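Local atomic coordinates of uncharacterized conserved (Bdellovibrio bacteriovorus, PDB entry 7O21), a protein that probably acts as a peptidoglycan L,D-carboxypeptidase of the YkuD family, editing the cell wall in a way that generates curvature of the predatory cell. Residues 59-64 / 249-254; 92-97 / 262-267. All blocks are in the same frame, centred on the assembly; numbering follows the deposited sequence.

Interaction 1: residues 59-64 / 249-254; sequences NGEQIQ and LSQPYI
Gln-251 reaches across to the backbone of Gly-60, and its amide makes the one direct hydrogen bond between 59-64 and 249-254: NE2 donates to Gly-60 O at 2.9 Å, nearly straight at 163°. The acceptor lies close to the amide plane of Gln-251, but NE2 sits above the carbonyl plane of Gly-60, 44° out of it. The reach comes from a fully stretched side chain, with CG anti to the backbone N (chi1 172°). Ile-33 O accepts a second bond from NE2; NE2 therefore donates to two carbonyls, which probably fixes the rotation of the amide. This is the tight half of the contact. On the looser, solvent side, Gln-251 OE1 only rests against Glu-61 CG at 3.6 Å, and the carboxylate and amide planes are clearly inclined. A water bridges the two side chains, donating to Gln-251 OE1 at 2.8 Å and, more loosely, to Glu-61 OE1 at 3.2 Å; Glu-61 OE1 also forms a long, weak ion pair with Arg-191. The gripped carbonyl belongs to a type II' turn from Asn-59 to Gln-62, whose Gly-60 has positive phi, typical of a two-residue beta hairpin, here tethered to the NTF2-like domain.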
loop_
_atom_site.group_PDB
_atom_site.type_symbol
_atom_site.label_atom_id
_atom_site.label_comp_id
_atom_site.label_asym_id
_atom_site.label_seq_id
_atom_site.Cartn_x
_atom_site.Cartn_y
_atom_site.Cartn_z
ATOM N N ASN A 59 -14.456 -11.222 22.656
ATOM C CA ASN A 59 -14.812 -11.554 24.039
ATOM C C ASN A 59 -13.894 -12.710 24.424
ATOM O O ASN A 59 -14.278 -13.876 24.350
ATOM C CB ASN A 59 -16.293 -11.918 24.127
ATOM C CG ASN A 59 -16.695 -12.415 25.492
ATOM O OD1 ASN A 59 -16.082 -12.080 26.497
ATOM N ND2 ASN A 59 -17.744 -13.228 25.531
ATOM N N GLY A 60 -12.665 -12.374 24.815
ATOM C CA GLY A 60 -11.676 -13.406 25.052
ATOM C C GLY A 60 -11.402 -14.176 23.773
ATOM O O GLY A 60 -11.079 -13.597 22.727
ATOM N N GLU A 61 -11.541 -15.500 23.850
ATOM C CA GLU A 61 -11.428 -16.368 22.685
ATOM C C GLU A 61 -12.711 -16.431 21.877
ATOM O O GLU A 61 -12.713 -17.011 20.783
ATOM C CB GLU A 61 -11.076 -17.796 23.113
ATOM C CG GLU A 61 -9.775 -17.918 23.882
ATOM C CD GLU A 61 -9.380 -19.370 24.103
ATOM O OE1 GLU A 61 -8.317 -19.785 23.600
ATOM O OE2 GLU A 61 -10.150 -20.094 24.765
ATOM N N GLN A 62 -13.795 -15.869 22.393
ATOM C CA GLN A 62 -15.077 -15.870 21.713
ATOM C C GLN A 62 -15.282 -14.561 20.956
ATOM O O GLN A 62 -14.482 -13.622 21.038
ATOM C CB GLN A 62 -16.226 -16.086 22.708
ATOM C CG GLN A 62 -16.445 -17.535 23.125
ATOM C CD GLN A 62 -15.306 -18.083 23.952
ATOM O OE1 GLN A 62 -14.936 -17.504 24.973
ATOM N NE2 GLN A 62 -14.737 -19.208 23.517
ATOM N N ILE A 63 -16.353 -14.529 20.174
ATOM C CA ILE A 63 -16.779 -13.329 19.471
ATOM C C ILE A 63 -18.231 -13.069 19.850
ATOM O O ILE A 63 -18.984 -13.997 20.164
ATOM C CB ILE A 63 -16.627 -13.457 17.936
ATOM C CG1 ILE A 63 -17.586 -14.518 17.384
ATOM C CG2 ILE A 63 -15.173 -13.741 17.568
ATOM C CD1 ILE A 63 -17.582 -14.624 15.872
ATOM N N GLN A 64 -18.633 -11.802 19.800
ATOM C CA GLN A 64 -19.985 -11.422 20.189
ATOM C C GLN A 64 -20.491 -10.373 19.212
ATOM O O GLN A 64 -19.804 -9.382 18.966
ATOM C CB GLN A 64 -19.968 -10.842 21.605
ATOM C CG GLN A 64 -21.339 -10.539 22.183
ATOM C CD GLN A 64 -21.269 -10.130 23.637
ATOM O OE1 GLN A 64 -20.204 -10.158 24.254
ATOM N NE2 GLN A 64 -22.413 -9.754 24.202
ATOM N N LEU A 249 3.185 -16.356 19.771
ATOM C CA LEU A 249 2.152 -15.674 19.003
ATOM C C LEU A 249 1.046 -15.232 19.943
ATOM O O LEU A 249 0.555 -16.037 20.743
ATOM C CB LEU A 249 1.539 -16.628 17.975
ATOM C CG LEU A 249 2.499 -17.423 17.093
ATOM C CD1 LEU A 249 1.732 -18.360 16.164
ATOM C CD2 LEU A 249 3.349 -16.463 16.316
ATOM N N SER A 250 0.643 -13.966 19.841
ATOM C CA SER A 250 -0.550 -13.546 20.554
ATOM C C SER A 250 -1.777 -14.235 19.963
ATOM O O SER A 250 -1.766 -14.738 18.833
ATOM C CB SER A 250 -0.715 -12.029 20.474
ATOM O OG SER A 250 -1.142 -11.621 19.177
ATOM N N GLN A 251 -2.834 -14.280 20.747
ATOM C CA GLN A 251 -4.064 -14.857 20.241
ATOM C C GLN A 251 -4.405 -14.205 18.900
ATOM O O GLN A 251 -4.533 -12.975 18.834
ATOM C CB GLN A 251 -5.202 -14.631 21.226
ATOM C CG GLN A 251 -6.539 -15.049 20.670
ATOM C CD GLN A 251 -7.645 -14.732 21.637
ATOM O OE1 GLN A 251 -7.654 -15.225 22.767
ATOM N NE2 GLN A 251 -8.585 -13.902 21.206
ATOM N N PRO A 252 -4.517 -14.974 17.819
ATOM C CA PRO A 252 -4.633 -14.382 16.487
ATOM C C PRO A 252 -6.062 -14.102 16.041
ATOM O O PRO A 252 -7.036 -14.661 16.550
ATOM C CB PRO A 252 -4.041 -15.480 15.589
ATOM C CG PRO A 252 -4.424 -16.734 16.287
ATOM C CD PRO A 252 -4.257 -16.423 17.758
ATOM N N TYR A 253 -6.173 -13.169 15.081
ATOM C CA TYR A 253 -7.323 -13.154 14.183
ATOM C C TYR A 253 -7.265 -14.430 13.357
ATOM O O TYR A 253 -6.200 -14.830 12.880
ATOM C CB TYR A 253 -7.244 -12.016 13.149
ATOM C CG TYR A 253 -7.529 -10.578 13.548
ATOM C CD1 TYR A 253 -8.816 -10.125 13.820
ATOM C CD2 TYR A 253 -6.507 -9.648 13.551
ATOM C CE1 TYR A 253 -9.051 -8.782 14.145
ATOM C CE2 TYR A 253 -6.732 -8.336 13.871
ATOM C CZ TYR A 253 -7.996 -7.900 14.142
ATOM O OH TYR A 253 -8.162 -6.569 14.471
ATOM N N ILE A 254 -8.418 -15.056 13.163
ATOM C CA ILE A 254 -8.535 -16.210 12.271
ATOM C C ILE A 254 -9.815 -16.045 11.466
ATOM O O ILE A 254 -10.910 -15.970 12.041
ATOM C CB ILE A 254 -8.572 -17.551 13.024
ATOM C CG1 ILE A 254 -7.365 -17.659 13.951
ATOM C CG2 ILE A 254 -8.601 -18.718 12.014
ATOM C CD1 ILE A 254 -7.370 -18.915 14.843
HETATM O O HOH W 1 -6.112 -17.399 23.551
#

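Interaction 2: residues 92-97 / 262-267; sequences IYFLQE and LVKTLQ
Strands 92-97 and 262-267 come nearest at Ile-92 and Leu-262, whose CA atoms are 7.9 Å apart, and then diverge, reaching 11.7 Å between the CA atoms of Phe-94 and Lys-264, so side chains alone span the gap. At the close end the contact is purely apolar: the terminal methyl of Ile-92 lies against the base of the Leu-262 side chain, CD1 to CB 4.3 Å. Leu-174 and Val-255 also pack on Ile-92, and Thr-281 and Tyr-283 on Leu-262, which buries this end between two sheets. One is the mixed sheet of the YkuD-type L,D-transpeptidase fold, the other the antiparallel sheet of the NTF2-like domain, so the contact is part of the core of the interface between the two domains. At the wider end Phe-94 and Lys-264 approach from opposite directions. The lysine is stretched over its whole length, with CG anti to the backbone N (chi1 -179°), and this carries its ammonium group obliquely to the ring: NZ is 3.7 Å from Phe-94 CE2, while CD lies 4.0 Å from CZ. Phe-94 is modelled in two conformers, and these approaches hold for one of them. The cation-pi partner of Lys-264 is Phe-39, and its NZ has a weak, long ion pair with Glu-170.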
loop_
_atom_site.group_PDB
_atom_site.type_symbol
_atom_site.label_atom_id
_atom_site.label_comp_id
_atom_site.label_asym_id
_atom_site.label_seq_id
_atom_site.Cartn_x
_atom_site.Cartn_y
_atom_site.Cartn_z
ATOM N N ILE A 92 -11.595 -10.785 2.328
ATOM C CA ILE A 92 -11.201 -10.520 3.699
ATOM C C ILE A 92 -10.327 -9.279 3.649
ATOM O O ILE A 92 -9.161 -9.361 3.232
ATOM C CB ILE A 92 -10.421 -11.712 4.284
ATOM C CG1 ILE A 92 -11.230 -13.016 4.192
ATOM C CG2 ILE A 92 -10.027 -11.443 5.726
ATOM C CD1 ILE A 92 -10.367 -14.282 4.370
ATOM N N TYR A 93 -10.875 -8.137 4.071
ATOM C CA TYR A 93 -10.223 -6.847 3.876
ATOM C C TYR A 93 -10.050 -6.113 5.199
ATOM O O TYR A 93 -10.501 -6.551 6.254
ATOM C CB TYR A 93 -11.029 -5.983 2.889
ATOM C CG TYR A 93 -11.142 -6.697 1.573
ATOM C CD1 TYR A 93 -10.035 -6.822 0.742
ATOM C CD2 TYR A 93 -12.316 -7.335 1.208
ATOM C CE1 TYR A 93 -10.110 -7.524 -0.431
ATOM C CE2 TYR A 93 -12.399 -8.041 0.022
ATOM C CZ TYR A 93 -11.290 -8.131 -0.788
ATOM O OH TYR A 93 -11.355 -8.849 -1.963
ATOM N N PHE A 94 -9.324 -5.003 5.148
ATOM C CA PHE A 94 -9.065 -4.111 6.307
ATOM C C PHE A 94 -9.400 -2.683 5.850
ATOM O O PHE A 94 -9.164 -2.357 4.704
ATOM C CB PHE A 94 -7.600 -4.218 6.773
ATOM C CG PHE A 94 -7.209 -5.521 7.442
ATOM C CD1 PHE A 94 -6.927 -6.661 6.703
ATOM C CD2 PHE A 94 -7.145 -5.628 8.825
ATOM C CE1 PHE A 94 -6.614 -7.858 7.334
ATOM C CE2 PHE A 94 -6.829 -6.822 9.448
ATOM C CZ PHE A 94 -6.552 -7.930 8.693
ATOM N N LEU A 95 -10.000 -1.886 6.716
ATOM C CA LEU A 95 -10.310 -0.496 6.404
ATOM C C LEU A 95 -9.079 0.378 6.615
ATOM O O LEU A 95 -8.390 0.253 7.633
ATOM C CB LEU A 95 -11.462 -0.021 7.281
ATOM C CG LEU A 95 -12.728 -0.854 7.018
ATOM C CD1 LEU A 95 -13.675 -0.797 8.199
ATOM C CD2 LEU A 95 -13.402 -0.400 5.726
ATOM N N GLN A 96 -8.819 1.254 5.655
ATOM C CA GLN A 96 -7.550 2.018 5.645
ATOM C C GLN A 96 -7.691 3.511 5.945
ATOM O O GLN A 96 -6.923 3.978 6.740
ATOM C CB GLN A 96 -6.887 1.824 4.283
ATOM C CG GLN A 96 -6.519 0.385 3.961
ATOM C CD GLN A 96 -5.585 0.274 2.784
ATOM O OE1 GLN A 96 -5.886 0.706 1.684
ATOM N NE2 GLN A 96 -4.409 -0.281 3.014
ATOM N N GLU A 97 -8.489 4.244 5.178
ATOM C CA GLU A 97 -8.579 5.688 5.335
ATOM C C GLU A 97 -10.032 6.112 5.457
ATOM O O GLU A 97 -10.935 5.456 4.936
ATOM C CB GLU A 97 -8.008 6.415 4.108
ATOM C CG GLU A 97 -6.534 6.165 3.833
ATOM C CD GLU A 97 -6.074 6.818 2.536
ATOM O OE1 GLU A 97 -6.581 7.906 2.194
ATOM O OE2 GLU A 97 -5.220 6.225 1.847
ATOM N N LEU A 262 -6.873 -16.699 6.626
ATOM C CA LEU A 262 -6.051 -15.557 7.007
ATOM C C LEU A 262 -5.862 -15.616 8.515
ATOM O O LEU A 262 -6.843 -15.733 9.264
ATOM C CB LEU A 262 -6.743 -14.248 6.611
ATOM C CG LEU A 262 -6.007 -12.906 6.687
ATOM C CD1 LEU A 262 -5.864 -12.413 8.119
ATOM C CD2 LEU A 262 -4.685 -12.915 5.978
ATOM N N VAL A 263 -4.607 -15.562 8.954
ATOM C CA VAL A 263 -4.251 -15.530 10.367
ATOM C C VAL A 263 -3.356 -14.320 10.584
ATOM O O VAL A 263 -2.395 -14.121 9.839
ATOM C CB VAL A 263 -3.523 -16.823 10.789
ATOM C CG1 VAL A 263 -3.126 -16.767 12.240
ATOM C CG2 VAL A 263 -4.434 -18.030 10.552
ATOM N N LYS A 264 -3.686 -13.486 11.579
ATOM C CA LYS A 264 -2.852 -12.329 11.902
ATOM C C LYS A 264 -2.601 -12.304 13.402
ATOM O O LYS A 264 -3.535 -12.485 14.197
ATOM C CB LYS A 264 -3.530 -11.031 11.443
ATOM C CG LYS A 264 -2.723 -9.767 11.714
ATOM C CD LYS A 264 -3.509 -8.551 11.240
ATOM C CE LYS A 264 -2.765 -7.241 11.475
ATOM N NZ LYS A 264 -3.478 -6.091 10.807
ATOM N N THR A 265 -1.337 -12.103 13.784
ATOM C CA THR A 265 -0.920 -12.208 15.177
ATOM C C THR A 265 0.240 -11.250 15.431
ATOM O O THR A 265 0.901 -10.793 14.500
ATOM C CB THR A 265 -0.516 -13.656 15.497
ATOM O OG1 THR A 265 -0.087 -13.766 16.861
ATOM C CG2 THR A 265 0.619 -14.106 14.607
ATOM N N LEU A 266 0.439 -10.899 16.703
ATOM C CA LEU A 266 1.677 -10.262 17.147
ATOM C C LEU A 266 2.670 -11.363 17.522
ATOM O O LEU A 266 2.389 -12.200 18.389
ATOM C CB LEU A 266 1.411 -9.333 18.331
ATOM C CG LEU A 266 2.606 -8.479 18.779
ATOM C CD1 LEU A 266 3.021 -7.514 17.682
ATOM C CD2 LEU A 266 2.246 -7.688 20.026
ATOM N N GLN A 267 3.808 -11.383 16.842
ATOM C CA GLN A 267 4.778 -12.467 16.946
ATOM C C GLN A 267 6.040 -11.989 17.646
ATOM O O GLN A 267 6.596 -10.950 17.286
ATOM C CB GLN A 267 5.137 -12.940 15.542
ATOM C CG GLN A 267 6.297 -13.933 15.466
ATOM C CD GLN A 267 6.747 -14.153 14.031
ATOM O OE1 GLN A 267 6.074 -14.834 13.264
ATOM N NE2 GLN A 267 7.851 -13.533 13.649
#

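In the fold
Interactions 1 and 2 join the same two domains, and the centres of the two contacts lie about 13 Å apart: 59-64 with 249-254 at the surface, 92-97 with 262-267 in the interior, the centre of interaction 2 about 4 Å from that of the chain. On the NTF2-like side they are directly coupled, since 249-254 and 262-267 belong to neighbouring antiparallel strands, 246-257 (interrupted at 250-252) and 260-270. Tyr-253 N lies 2.9 Å from Lys-264 O, and Ser-250 O lies 2.8 Å from Thr-265 OG1, both probable hydrogen bonds. On the catalytic side 59-64 turns into strand 62-73, the next strand being 91-99, both in one mixed sheet. Both contacts lie away from the predicted catalytic residues, His-136 and Cys-151.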